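Local atomic coordinates of alpha-/beta-galactoside alpha-2,3-sialyltransferase (Photobacterium phosphoreum, PDB entry 2ZWI), a protein that transfers sialic acid in alpha-2,3 linkage to alpha- and beta-galactosides, and binds cytidine-5'-monophosphate and a zinc ion. Residues A[30-41]-A[50-61]. Residues are numbered along the deposited sequence; the frame is centred on the assembly and turned at random.
Sequences NKKLISWSRYPI and INGSFFKNRPEL
The ring of Phe54 is slotted between the strand it pairs with and the loop that leaves that strand. Ile41 N lies over the centre of one ring face, 3.6 Å above its plane, with the Pro40 carbonyl carbon nearer the rim; Ile34 O lies over the opposite face, and Trp36 O meets the edge in plane. With CG anti to the backbone N (chi1 -167°), the ring swings back over 31-36, where CD1 touches Ile34 CG2 at 3.7 Å. The strands themselves pair in parallel, Lys32, Leu33 and Ile34 beside Gly52, Ser53 and Phe54. Lys32 N binds Asn51 O, Ser53 N binds Lys32 O, Ile34 N binds Ser53 O, and Phe55 N reaches Ile34 O at 2.8 Å. In one of two conformers Lys31, bent at chi2 (75°) and chi4, brings NZ to Ser53 OG at 2.8 Å. Lys32 NZ gathers three carbonyls, Ile50 O (2.7 Å), Asn30 O (3.0 Å) and Ser28 O, tying the helix end to the strand entrance; Asn51 closes that helix in a Schellman motif. On the Leu33 side, CD2 meets the edge of Phe55 at CE2 (3.8 Å), and Leu61 CD1 packs on Leu33 CB. This beta-alpha-beta unit, linked by helix 44-50, forms one border of the Rossmann-like parallel sheet, as in GT-B enzymes: 52-54 is outermost, 31-36 pairs onward with 3-10, and helix 58-70 covers the Leu33 face.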
loop_
_atom_site.group_PDB
_atom_site.type_symbol
_atom_site.label_atom_id
_atom_site.label_comp_id
_atom_site.label_asym_id
_atom_site.label_seq_id
_atom_site.Cartn_x
_atom_site.Cartn_y
_atom_site.Cartn_z
ATOM N N ASN A 30 13.745 11.692 17.130
ATOM C CA ASN A 30 12.711 11.254 18.069
ATOM C C ASN A 30 12.799 9.750 18.283
ATOM O O ASN A 30 13.147 9.016 17.352
ATOM C CB ASN A 30 11.315 11.583 17.548
ATOM C CG ASN A 30 11.096 13.058 17.366
ATOM O OD1 ASN A 30 11.482 13.859 18.212
ATOM N ND2 ASN A 30 10.471 13.428 16.259
ATOM N N LYS A 31 12.483 9.302 19.499
ATOM C CA LYS A 31 12.402 7.873 19.785
ATOM C C LYS A 31 11.298 7.269 18.921
ATOM O O LYS A 31 10.228 7.861 18.765
ATOM C CB LYS A 31 12.134 7.621 21.276
ATOM C CG LYS A 31 12.028 6.134 21.671
ATOM C CD LYS A 31 13.397 5.452 21.715
ATOM C CE LYS A 31 13.284 3.957 21.985
ATOM N NZ LYS A 31 12.515 3.243 20.925
ATOM N N LYS A 32 11.576 6.106 18.339
ATOM C CA LYS A 32 10.600 5.437 17.476
ATOM C C LYS A 32 10.275 4.045 18.012
ATOM O O LYS A 32 11.177 3.301 18.409
ATOM C CB LYS A 32 11.132 5.353 16.046
ATOM C CG LYS A 32 11.401 6.726 15.425
ATOM C CD LYS A 32 12.110 6.621 14.097
ATOM C CE LYS A 32 12.587 7.995 13.619
ATOM N NZ LYS A 32 13.677 8.563 14.475
ATOM N N LEU A 33 8.986 3.721 18.044
ATOM C CA LEU A 33 8.494 2.394 18.430
ATOM C C LEU A 33 7.848 1.749 17.200
ATOM O O LEU A 33 6.910 2.310 16.620
ATOM C CB LEU A 33 7.484 2.507 19.576
ATOM C CG LEU A 33 7.904 3.352 20.788
ATOM C CD1 LEU A 33 6.789 3.409 21.798
ATOM C CD2 LEU A 33 9.178 2.817 21.431
ATOM N N ILE A 34 8.362 0.590 16.801
ATOM C CA ILE A 34 8.045 0.011 15.498
ATOM C C ILE A 34 7.506 -1.426 15.617
ATOM O O ILE A 34 8.074 -2.260 16.336
ATOM C CB ILE A 34 9.290 0.020 14.567
ATOM C CG1 ILE A 34 9.854 1.443 14.398
ATOM C CG2 ILE A 34 8.955 -0.569 13.212
ATOM C CD1 ILE A 34 11.197 1.481 13.675
ATOM N N SER A 35 6.408 -1.709 14.922
ATOM C CA SER A 35 5.890 -3.064 14.850
ATOM C C SER A 35 5.313 -3.318 13.460
ATOM O O SER A 35 4.168 -2.940 13.176
ATOM C CB SER A 35 4.828 -3.295 15.921
ATOM O OG SER A 35 4.461 -4.660 15.937
ATOM N N TRP A 36 6.125 -3.948 12.609
ATOM C CA TRP A 36 5.762 -4.254 11.233
ATOM C C TRP A 36 5.680 -5.768 11.075
ATOM O O TRP A 36 6.686 -6.460 11.209
ATOM C CB TRP A 36 6.817 -3.696 10.258
ATOM C CG TRP A 36 6.935 -2.163 10.176
ATOM C CD1 TRP A 36 5.914 -1.247 10.191
ATOM C CD2 TRP A 36 8.143 -1.406 10.002
ATOM N NE1 TRP A 36 6.416 0.032 10.059
ATOM C CE2 TRP A 36 7.778 -0.037 9.939
ATOM C CE3 TRP A 36 9.501 -1.752 9.895
ATOM C CZ2 TRP A 36 8.722 0.990 9.791
ATOM C CZ3 TRP A 36 10.436 -0.730 9.735
ATOM C CH2 TRP A 36 10.039 0.629 9.685
ATOM N N SER A 37 4.489 -6.277 10.771
ATOM C CA SER A 37 4.267 -7.722 10.637
ATOM C C SER A 37 5.188 -8.400 9.614
ATOM O O SER A 37 5.716 -9.479 9.872
ATOM C CB SER A 37 2.794 -8.013 10.292
ATOM O OG SER A 37 1.928 -7.555 11.324
ATOM N N ARG A 38 5.384 -7.759 8.468
ATOM C CA ARG A 38 6.108 -8.377 7.353
ATOM C C ARG A 38 7.597 -8.020 7.347
ATOM O O ARG A 38 8.369 -8.548 6.536
ATOM C CB ARG A 38 5.464 -7.993 6.013
ATOM C CG ARG A 38 4.014 -8.462 5.822
ATOM C CD ARG A 38 3.945 -9.859 5.212
ATOM N NE ARG A 38 4.487 -9.871 3.855
ATOM C CZ ARG A 38 3.761 -9.748 2.747
ATOM N NH1 ARG A 38 2.438 -9.607 2.813
ATOM N NH2 ARG A 38 4.364 -9.763 1.564
ATOM N N TYR A 39 7.994 -7.127 8.250
ATOM C CA TYR A 39 9.373 -6.660 8.307
ATOM C C TYR A 39 9.940 -6.615 9.726
ATOM O O TYR A 39 10.155 -5.531 10.260
ATOM C CB TYR A 39 9.489 -5.277 7.635
ATOM C CG TYR A 39 9.547 -5.360 6.135
ATOM C CD1 TYR A 39 10.748 -5.627 5.488
ATOM C CD2 TYR A 39 8.399 -5.203 5.363
ATOM C CE1 TYR A 39 10.812 -5.722 4.117
ATOM C CE2 TYR A 39 8.453 -5.297 3.977
ATOM C CZ TYR A 39 9.665 -5.563 3.368
ATOM O OH TYR A 39 9.754 -5.663 2.004
ATOM N N PRO A 40 10.184 -7.791 10.345
ATOM C CA PRO A 40 10.870 -7.760 11.643
ATOM C C PRO A 40 12.321 -7.266 11.519
ATOM O O PRO A 40 13.084 -7.762 10.674
ATOM C CB PRO A 40 10.798 -9.218 12.128
ATOM C CG PRO A 40 10.632 -10.033 10.890
ATOM C CD PRO A 40 9.845 -9.169 9.931
ATOM N N ILE A 41 12.671 -6.273 12.334
ATOM C CA ILE A 41 13.989 -5.653 12.296
ATOM C C ILE A 41 14.766 -6.116 13.530
ATOM O O ILE A 41 14.446 -5.726 14.665
ATOM C CB ILE A 41 13.928 -4.079 12.271
ATOM C CG1 ILE A 41 12.933 -3.526 11.222
ATOM C CG2 ILE A 41 15.336 -3.475 12.089
ATOM C CD1 ILE A 41 13.196 -3.942 9.765
ATOM N N ILE A 50 18.302 5.020 13.800
ATOM C CA ILE A 50 17.013 5.740 13.762
ATOM C C ILE A 50 16.411 5.999 15.158
ATOM O O ILE A 50 15.328 6.589 15.282
ATOM C CB ILE A 50 15.980 5.047 12.822
ATOM C CG1 ILE A 50 15.569 3.669 13.361
ATOM C CG2 ILE A 50 16.535 4.957 11.392
ATOM C CD1 ILE A 50 14.307 3.091 12.693
ATOM N N ASN A 51 17.126 5.580 16.204
ATOM C CA ASN A 51 16.638 5.680 17.587
ATOM C C ASN A 51 15.347 4.871 17.777
ATOM O O ASN A 51 14.386 5.324 18.416
ATOM C CB ASN A 51 16.436 7.152 18.002
ATOM C CG ASN A 51 16.362 7.335 19.508
ATOM O OD1 ASN A 51 16.679 6.419 20.279
ATOM N ND2 ASN A 51 15.946 8.523 19.939
ATOM N N GLY A 52 15.338 3.660 17.227
ATOM C CA GLY A 52 14.137 2.851 17.244
ATOM C C GLY A 52 14.228 1.627 18.116
ATOM O O GLY A 52 15.327 1.130 18.403
ATOM N N SER A 53 13.055 1.155 18.539
ATOM C CA SER A 53 12.877 -0.168 19.129
ATOM C C SER A 53 11.836 -0.912 18.298
ATOM O O SER A 53 10.832 -0.328 17.879
ATOM C CB SER A 53 12.385 -0.073 20.573
ATOM O OG SER A 53 13.341 0.578 21.392
ATOM N N PHE A 54 12.088 -2.199 18.072
ATOM C CA PHE A 54 11.158 -3.061 17.362
ATOM C C PHE A 54 10.425 -3.978 18.323
ATOM O O PHE A 54 11.022 -4.525 19.262
ATOM C CB PHE A 54 11.875 -3.888 16.291
ATOM C CG PHE A 54 10.930 -4.552 15.326
ATOM C CD1 PHE A 54 10.420 -3.845 14.242
ATOM C CD2 PHE A 54 10.517 -5.867 15.527
ATOM C CE1 PHE A 54 9.516 -4.433 13.368
ATOM C CE2 PHE A 54 9.619 -6.476 14.645
ATOM C CZ PHE A 54 9.113 -5.758 13.570
ATOM N N PHE A 55 9.133 -4.146 18.068
ATOM C CA PHE A 55 8.249 -4.979 18.872
ATOM C C PHE A 55 7.584 -5.986 17.954
ATOM O O PHE A 55 7.111 -5.625 16.873
ATOM C CB PHE A 55 7.220 -4.100 19.580
ATOM C CG PHE A 55 7.842 -3.086 20.488
ATOM C CD1 PHE A 55 8.133 -3.406 21.809
ATOM C CD2 PHE A 55 8.184 -1.827 20.013
ATOM C CE1 PHE A 55 8.732 -2.473 22.648
ATOM C CE2 PHE A 55 8.778 -0.902 20.831
ATOM C CZ PHE A 55 9.057 -1.221 22.154
ATOM N N LYS A 56 7.580 -7.251 18.371
ATOM C CA LYS A 56 7.012 -8.326 17.564
ATOM C C LYS A 56 5.496 -8.255 17.485
ATOM O O LYS A 56 4.902 -8.783 16.546
ATOM C CB LYS A 56 7.442 -9.695 18.098
ATOM C CG LYS A 56 8.896 -10.048 17.832
ATOM C CD LYS A 56 9.381 -11.050 18.868
ATOM C CE LYS A 56 10.804 -11.515 18.595
ATOM N NZ LYS A 56 10.824 -12.614 17.593
ATOM N N ASN A 57 4.866 -7.616 18.471
ATOM C CA ASN A 57 3.414 -7.444 18.448
ATOM C C ASN A 57 2.924 -6.139 19.073
ATOM O O ASN A 57 3.657 -5.470 19.808
ATOM C CB ASN A 57 2.713 -8.654 19.084
ATOM C CG ASN A 57 3.182 -8.919 20.500
ATOM O OD1 ASN A 57 3.124 -8.045 21.361
ATOM N ND2 ASN A 57 3.650 -10.139 20.749
ATOM N N ARG A 58 1.675 -5.801 18.766
ATOM C CA ARG A 58 1.026 -4.586 19.254
ATOM C C ARG A 58 0.932 -4.467 20.795
ATOM O O ARG A 58 1.254 -3.405 21.342
ATOM C CB ARG A 58 -0.348 -4.432 18.593
ATOM C CG ARG A 58 -0.897 -3.006 18.570
ATOM C CD ARG A 58 -2.359 -2.993 18.076
ATOM N NE ARG A 58 -3.269 -3.646 19.017
ATOM C CZ ARG A 58 -4.497 -4.078 18.730
ATOM N NH1 ARG A 58 -5.230 -4.647 19.684
ATOM N NH2 ARG A 58 -5.006 -3.945 17.508
ATOM N N PRO A 59 0.496 -5.535 21.505
ATOM C CA PRO A 59 0.472 -5.361 22.964
ATOM C C PRO A 59 1.847 -5.090 23.614
ATOM O O PRO A 59 1.900 -4.366 24.614
ATOM C CB PRO A 59 -0.169 -6.661 23.481
ATOM C CG PRO A 59 -0.001 -7.646 22.379
ATOM C CD PRO A 59 -0.015 -6.859 21.102
ATOM N N GLU A 60 2.939 -5.621 23.053
ATOM C CA GLU A 60 4.278 -5.299 23.582
ATOM C C GLU A 60 4.651 -3.840 23.338
ATOM O O GLU A 60 5.208 -3.188 24.214
ATOM C CB GLU A 60 5.379 -6.207 23.019
ATOM C CG GLU A 60 5.395 -7.657 23.556
ATOM C CD GLU A 60 5.317 -7.771 25.081
ATOM O OE1 GLU A 60 4.520 -8.611 25.557
ATOM O OE2 GLU A 60 6.040 -7.042 25.808
ATOM N N LEU A 61 4.343 -3.335 22.148
ATOM C CA LEU A 61 4.636 -1.940 21.805
ATOM C C LEU A 61 3.891 -0.992 22.736
ATOM O O LEU A 61 4.464 -0.023 23.252
ATOM C CB LEU A 61 4.320 -1.651 20.327
ATOM C CG LEU A 61 4.602 -0.228 19.808
ATOM C CD1 LEU A 61 4.924 -0.239 18.312
ATOM C CD2 LEU A 61 3.429 0.715 20.106
#